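Type C neurotoxin (PDB 3PME) probably binds neuronal surface receptors through this receptor-binding domain of a botulinum C/D mosaic neurotoxin, with gangliosides and phosphatidylethanolamine as likely membrane ligands. Local coordinates at residues Asn229-Asn243 with Ser398-Pro410. Sequence-based numbering, arbitrary orientation.
Sequences NPLKFDTEYYMINYN and STSSFWKFISRDP
Tyr238 and Ile406 exchange two backbone hydrogen bonds, and so do Ile240 and Lys404; Tyr242 N adds a fifth to Phe402 O. These bonds pair strands 238-241 and 403-406 as an antiparallel ribbon, with axes at 154°. Met239, Asn241, Trp403 and Phe405 line one face. There Asn241 ND2 lies over one face of the Trp403 indole, offset toward the rim, and Met239 CE comes obliquely to the ring, 3.9 Å from Trp403 CE3. The methyl reaches that far because the Met239 chain is fully extended, CG anti to the backbone N (chi1 180°), and SD passes alongside Phe405 in an oblique Met-aromatic contact, 3.8 Å from Phe405 CE1. Phe405 also turns its edge to the face of Tyr237 in an offset edge-to-face pair with planes at 72°, while Leu231 CD1 closes to 3.5 Å from Phe405 CB.

The ribbon joins the beginning and end of the C-terminal receptor-binding subdomain, a beta-trefoil by family, and 154 residues, many in strands, lie between its segments. Ile358 and Ala370, from two strands of that intervening region, pack against Trp403, whose NE1 bonds to Leu368 O.

At the Asn241 end, ND2 donates to Ser400 O (2.8 Å) from above the carbonyl plane, while OD1 accepts Asn243 N in an Asx turn, so both ends of the amide are held. Thr399 OG1 gives its proton to a lone pair of Asn243 OD1 (2.7 Å). At the opposite end Asn229 ND2 reaches Asp409 OD1 (3.0 Å). Outside partners probably help to hold this pair: Trp140 bonds to Asn229 OD1, and Asp409 OD2 accepts from Gly411 N and forms a salt bridge with Lys76.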
loop_
_atom_site.group_PDB
_atom_site.type_symbol
_atom_site.label_atom_id
_atom_site.label_comp_id
_atom_site.label_asym_id
_atom_site.label_seq_id
_atom_site.Cartn_x
_atom_site.Cartn_y
_atom_site.Cartn_z
ATOM N N ASN A 229 0.667 -1.862 -3.406
ATOM C CA ASN A 229 0.856 -1.967 -4.853
ATOM C C ASN A 229 -0.391 -2.606 -5.471
ATOM O O ASN A 229 -1.123 -3.329 -4.792
ATOM C CB ASN A 229 2.024 -2.901 -5.194
ATOM C CG ASN A 229 3.314 -2.543 -4.487
ATOM O OD1 ASN A 229 3.704 -1.378 -4.416
ATOM N ND2 ASN A 229 4.007 -3.564 -3.980
ATOM N N PRO A 230 -0.620 -2.393 -6.778
ATOM C CA PRO A 230 -1.710 -3.137 -7.423
ATOM C C PRO A 230 -1.493 -4.642 -7.330
ATOM O O PRO A 230 -0.372 -5.127 -7.565
ATOM C CB PRO A 230 -1.623 -2.679 -8.882
ATOM C CG PRO A 230 -1.051 -1.267 -8.761
ATOM C CD PRO A 230 -0.018 -1.402 -7.682
ATOM N N LEU A 231 -2.561 -5.356 -6.990
ATOM C CA LEU A 231 -2.562 -6.819 -6.987
ATOM C C LEU A 231 -2.635 -7.269 -8.437
ATOM O O LEU A 231 -3.323 -6.642 -9.247
ATOM C CB LEU A 231 -3.768 -7.327 -6.189
ATOM C CG LEU A 231 -3.673 -8.775 -5.705
ATOM C CD1 LEU A 231 -2.711 -8.870 -4.515
ATOM C CD2 LEU A 231 -5.046 -9.283 -5.327
ATOM N N LYS A 232 -1.904 -8.330 -8.774
ATOM C CA LYS A 232 -1.835 -8.793 -10.157
ATOM C C LYS A 232 -2.093 -10.280 -10.262
ATOM O O LYS A 232 -1.731 -11.052 -9.382
ATOM C CB LYS A 232 -0.456 -8.511 -10.748
ATOM C CG LYS A 232 -0.096 -7.025 -10.848
ATOM C CD LYS A 232 1.374 -6.824 -11.217
ATOM C CE LYS A 232 2.294 -7.248 -10.075
ATOM N NZ LYS A 232 3.732 -6.921 -10.346
ATOM N N PHE A 233 -2.688 -10.676 -11.376
ATOM C CA PHE A 233 -2.778 -12.089 -11.695
ATOM C C PHE A 233 -1.382 -12.703 -11.850
ATOM O O PHE A 233 -0.433 -12.006 -12.199
ATOM C CB PHE A 233 -3.612 -12.273 -12.956
ATOM C CG PHE A 233 -5.051 -11.925 -12.767
ATOM C CD1 PHE A 233 -5.876 -12.721 -11.985
ATOM C CD2 PHE A 233 -5.581 -10.790 -13.349
ATOM C CE1 PHE A 233 -7.208 -12.394 -11.800
ATOM C CE2 PHE A 233 -6.912 -10.445 -13.167
ATOM C CZ PHE A 233 -7.729 -11.241 -12.391
ATOM N N ASP A 234 -1.264 -14.000 -11.564
ATOM C CA ASP A 234 0.011 -14.744 -11.703
ATOM C C ASP A 234 1.118 -14.510 -10.671
ATOM O O ASP A 234 1.928 -15.401 -10.404
ATOM C CB ASP A 234 0.594 -14.570 -13.099
ATOM C CG ASP A 234 -0.298 -15.130 -14.152
ATOM O OD1 ASP A 234 -0.135 -16.331 -14.480
ATOM O OD2 ASP A 234 -1.173 -14.387 -14.643
ATOM N N THR A 235 1.184 -13.324 -10.101
ATOM C CA THR A 235 2.215 -13.020 -9.125
ATOM C C THR A 235 2.046 -13.929 -7.912
ATOM O O THR A 235 0.929 -14.208 -7.475
ATOM C CB THR A 235 2.131 -11.530 -8.699
ATOM O OG1 THR A 235 2.478 -10.714 -9.823
ATOM C CG2 THR A 235 3.069 -11.197 -7.529
ATOM N N GLU A 236 3.161 -14.384 -7.358
ATOM C CA GLU A 236 3.094 -15.183 -6.147
ATOM C C GLU A 236 2.823 -14.289 -4.949
ATOM O O GLU A 236 3.457 -13.243 -4.778
ATOM C CB GLU A 236 4.372 -15.996 -5.948
ATOM C CG GLU A 236 4.473 -17.116 -6.972
ATOM C CD GLU A 236 5.649 -18.050 -6.745
ATOM O OE1 GLU A 236 6.367 -17.882 -5.742
ATOM O OE2 GLU A 236 5.835 -18.962 -7.583
ATOM N N TYR A 237 1.876 -14.711 -4.124
ATOM C CA TYR A 237 1.575 -14.000 -2.878
ATOM C C TYR A 237 1.512 -14.949 -1.716
ATOM O O TYR A 237 0.950 -16.041 -1.840
ATOM C CB TYR A 237 0.218 -13.300 -2.952
ATOM C CG TYR A 237 0.177 -12.201 -3.972
ATOM C CD1 TYR A 237 0.842 -10.998 -3.748
ATOM C CD2 TYR A 237 -0.530 -12.356 -5.153
ATOM C CE1 TYR A 237 0.808 -9.971 -4.703
ATOM C CE2 TYR A 237 -0.565 -11.351 -6.095
ATOM C CZ TYR A 237 0.100 -10.164 -5.871
ATOM O OH TYR A 237 0.050 -9.178 -6.825
ATOM N N TYR A 238 2.057 -14.538 -0.578
ATOM C CA TYR A 238 1.749 -15.222 0.666
ATOM C C TYR A 238 0.429 -14.659 1.134
ATOM O O TYR A 238 0.343 -13.497 1.582
ATOM C CB TYR A 238 2.859 -15.023 1.694
ATOM C CG TYR A 238 4.200 -15.516 1.188
ATOM C CD1 TYR A 238 4.541 -16.871 1.270
ATOM C CD2 TYR A 238 5.107 -14.642 0.597
ATOM C CE1 TYR A 238 5.763 -17.326 0.792
ATOM C CE2 TYR A 238 6.332 -15.091 0.123
ATOM C CZ TYR A 238 6.645 -16.433 0.219
ATOM O OH TYR A 238 7.861 -16.869 -0.258
ATOM N N MET A 239 -0.616 -15.458 0.974
ATOM C CA MET A 239 -1.958 -15.049 1.347
ATOM C C MET A 239 -2.136 -15.181 2.854
ATOM O O MET A 239 -1.898 -16.245 3.415
ATOM C CB MET A 239 -2.981 -15.904 0.609
ATOM C CG MET A 239 -4.422 -15.570 0.930
ATOM S SD MET A 239 -5.498 -16.593 -0.101
ATOM C CE MET A 239 -7.112 -15.984 0.382
ATOM N N ILE A 240 -2.524 -14.092 3.507
ATOM C CA ILE A 240 -2.747 -14.123 4.941
ATOM C C ILE A 240 -4.109 -13.566 5.320
ATOM O O ILE A 240 -4.667 -12.700 4.639
ATOM C CB ILE A 240 -1.659 -13.338 5.724
ATOM C CG1 ILE A 240 -1.566 -11.895 5.223
ATOM C CG2 ILE A 240 -0.310 -14.048 5.614
ATOM C CD1 ILE A 240 -0.909 -10.941 6.229
ATOM N N ASN A 241 -4.643 -14.081 6.413
ATOM C CA ASN A 241 -5.747 -13.435 7.078
ATOM C C ASN A 241 -5.220 -12.285 7.937
ATOM O O ASN A 241 -4.172 -12.405 8.567
ATOM C CB ASN A 241 -6.489 -14.432 7.952
ATOM C CG ASN A 241 -7.754 -13.853 8.520
ATOM O OD1 ASN A 241 -7.767 -13.327 9.633
ATOM N ND2 ASN A 241 -8.826 -13.908 7.740
ATOM N N TYR A 242 -5.954 -11.180 7.956
ATOM C CA TYR A 242 -5.582 -10.022 8.756
ATOM C C TYR A 242 -5.158 -10.414 10.168
ATOM O O TYR A 242 -4.220 -9.842 10.731
ATOM C CB TYR A 242 -6.785 -9.077 8.823
ATOM C CG TYR A 242 -6.526 -7.727 9.438
ATOM C CD1 TYR A 242 -6.551 -7.552 10.812
ATOM C CD2 TYR A 242 -6.302 -6.624 8.636
ATOM C CE1 TYR A 242 -6.336 -6.306 11.373
ATOM C CE2 TYR A 242 -6.085 -5.376 9.185
ATOM C CZ TYR A 242 -6.097 -5.228 10.551
ATOM O OH TYR A 242 -5.879 -3.984 11.095
ATOM N N ASN A 243 -5.848 -11.395 10.740
ATOM C CA ASN A 243 -5.626 -11.767 12.131
ATOM C C ASN A 243 -4.397 -12.644 12.368
ATOM O O ASN A 243 -3.939 -12.773 13.504
ATOM C CB ASN A 243 -6.866 -12.460 12.709
ATOM C CG ASN A 243 -8.052 -11.517 12.875
ATOM O OD1 ASN A 243 -7.902 -10.292 12.817
ATOM N ND2 ASN A 243 -9.236 -12.083 13.100
ATOM N N SER A 398 -15.781 -7.505 10.404
ATOM C CA SER A 398 -14.875 -8.303 11.228
ATOM C C SER A 398 -13.527 -8.440 10.550
ATOM O O SER A 398 -13.472 -8.776 9.371
ATOM C CB SER A 398 -15.455 -9.704 11.436
ATOM O OG SER A 398 -14.512 -10.550 12.073
ATOM N N THR A 399 -12.439 -8.220 11.286
ATOM C CA THR A 399 -11.114 -8.359 10.682
ATOM C C THR A 399 -10.847 -9.816 10.290
ATOM O O THR A 399 -10.002 -10.077 9.446
ATOM C CB THR A 399 -9.971 -7.835 11.577
ATOM O OG1 THR A 399 -9.986 -8.513 12.838
ATOM C CG2 THR A 399 -10.121 -6.331 11.792
ATOM N N SER A 400 -11.581 -10.755 10.883
ATOM C CA SER A 400 -11.468 -12.150 10.476
ATOM C C SER A 400 -11.852 -12.370 9.007
ATOM O O SER A 400 -11.522 -13.415 8.433
ATOM C CB SER A 400 -12.296 -13.067 11.387
ATOM O OG SER A 400 -13.680 -12.951 11.117
ATOM N N SER A 401 -12.554 -11.404 8.405
ATOM C CA SER A 401 -12.934 -11.490 6.988
ATOM C C SER A 401 -11.986 -10.751 6.055
ATOM O O SER A 401 -12.204 -10.724 4.834
ATOM C CB SER A 401 -14.342 -10.944 6.768
ATOM O OG SER A 401 -14.321 -9.519 6.854
ATOM N N PHE A 402 -10.955 -10.124 6.618
ATOM C CA PHE A 402 -10.027 -9.326 5.826
ATOM C C PHE A 402 -8.819 -10.156 5.408
ATOM O O PHE A 402 -8.190 -10.792 6.248
ATOM C CB PHE A 402 -9.538 -8.101 6.610
ATOM C CG PHE A 402 -10.629 -7.118 6.994
ATOM C CD1 PHE A 402 -11.935 -7.263 6.542
ATOM C CD2 PHE A 402 -10.322 -6.036 7.806
ATOM C CE1 PHE A 402 -12.921 -6.349 6.909
ATOM C CE2 PHE A 402 -11.300 -5.113 8.174
ATOM C CZ PHE A 402 -12.592 -5.271 7.726
ATOM N N TRP A 403 -8.495 -10.119 4.115
ATOM C CA TRP A 403 -7.344 -10.856 3.577
ATOM C C TRP A 403 -6.314 -9.929 2.960
ATOM O O TRP A 403 -6.660 -8.909 2.359
ATOM C CB TRP A 403 -7.811 -11.874 2.527
ATOM C CG TRP A 403 -8.797 -12.828 3.103
ATOM C CD1 TRP A 403 -10.147 -12.667 3.168
ATOM C CD2 TRP A 403 -8.504 -14.059 3.768
ATOM N NE1 TRP A 403 -10.721 -13.733 3.818
ATOM C CE2 TRP A 403 -9.735 -14.609 4.190
ATOM C CE3 TRP A 403 -7.325 -14.757 4.036
ATOM C CZ2 TRP A 403 -9.815 -15.818 4.873
ATOM C CZ3 TRP A 403 -7.412 -15.979 4.710
ATOM C CH2 TRP A 403 -8.644 -16.482 5.122
ATOM N N LYS A 404 -5.045 -10.298 3.107
ATOM C CA LYS A 404 -3.955 -9.537 2.503
ATOM C C LYS A 404 -3.062 -10.488 1.725
ATOM O O LYS A 404 -3.078 -11.705 1.955
ATOM C CB LYS A 404 -3.140 -8.781 3.555
ATOM C CG LYS A 404 -3.917 -7.698 4.289
ATOM C CD LYS A 404 -2.979 -6.970 5.242
ATOM C CE LYS A 404 -3.608 -5.708 5.798
ATOM N NZ LYS A 404 -2.617 -4.907 6.559
ATOM N N PHE A 405 -2.308 -9.919 0.794
ATOM C CA PHE A 405 -1.501 -10.702 -0.130
ATOM C C PHE A 405 -0.093 -10.135 -0.147
ATOM O O PHE A 405 0.146 -9.024 -0.648
ATOM C CB PHE A 405 -2.135 -10.671 -1.518
ATOM C CG PHE A 405 -3.490 -11.322 -1.566
ATOM C CD1 PHE A 405 -3.604 -12.677 -1.805
ATOM C CD2 PHE A 405 -4.646 -10.580 -1.349
ATOM C CE1 PHE A 405 -4.851 -13.294 -1.829
ATOM C CE2 PHE A 405 -5.893 -11.189 -1.369
ATOM C CZ PHE A 405 -5.995 -12.549 -1.620
ATOM N N ILE A 406 0.852 -10.895 0.404
ATOM C CA ILE A 406 2.202 -10.365 0.537
ATOM C C ILE A 406 3.063 -10.786 -0.632
ATOM O O ILE A 406 3.382 -11.961 -0.770
ATOM C CB ILE A 406 2.873 -10.817 1.840
ATOM C CG1 ILE A 406 2.001 -10.460 3.048
ATOM C CG2 ILE A 406 4.247 -10.169 1.965
ATOM C CD1 ILE A 406 2.559 -11.007 4.353
ATOM N N SER A 407 3.435 -9.827 -1.470
ATOM C CA SER A 407 4.366 -10.082 -2.563
ATOM C C SER A 407 5.807 -9.932 -2.072
ATOM O O SER A 407 6.082 -9.197 -1.103
ATOM C CB SER A 407 4.109 -9.091 -3.689
ATOM O OG SER A 407 4.166 -7.758 -3.162
ATOM N N ARG A 408 6.734 -10.609 -2.741
ATOM C CA ARG A 408 8.145 -10.345 -2.512
ATOM C C ARG A 408 8.474 -9.036 -3.204
ATOM O O ARG A 408 8.524 -8.947 -4.429
ATOM C CB ARG A 408 9.004 -11.501 -3.023
ATOM C CG ARG A 408 8.713 -12.783 -2.255
ATOM C CD ARG A 408 9.738 -13.859 -2.553
ATOM N NE ARG A 408 11.019 -13.575 -1.912
ATOM C CZ ARG A 408 11.515 -14.272 -0.892
ATOM N NH1 ARG A 408 10.840 -15.302 -0.398
ATOM N NH2 ARG A 408 12.689 -13.941 -0.375
ATOM N N ASP A 409 8.642 -7.999 -2.397
ATOM C CA ASP A 409 8.785 -6.641 -2.900
ATOM C C ASP A 409 10.224 -6.187 -2.640
ATOM O O ASP A 409 10.794 -6.514 -1.607
ATOM C CB ASP A 409 7.773 -5.745 -2.160
ATOM C CG ASP A 409 7.802 -4.299 -2.632
ATOM O OD1 ASP A 409 6.981 -3.913 -3.501
ATOM O OD2 ASP A 409 8.648 -3.559 -2.127
ATOM N N PRO A 410 10.826 -5.434 -3.580
ATOM C CA PRO A 410 12.239 -5.063 -3.424
ATOM C C PRO A 410 12.496 -4.158 -2.209
ATOM O O PRO A 410 13.642 -4.037 -1.768
ATOM C CB PRO A 410 12.562 -4.315 -4.723
ATOM C CG PRO A 410 11.247 -3.885 -5.264
ATOM C CD PRO A 410 10.253 -4.937 -4.836
HETATM O O HOH W 1 5.838 -12.010 -5.095
HETATM O O HOH W 2 -11.873 -10.911 14.168
#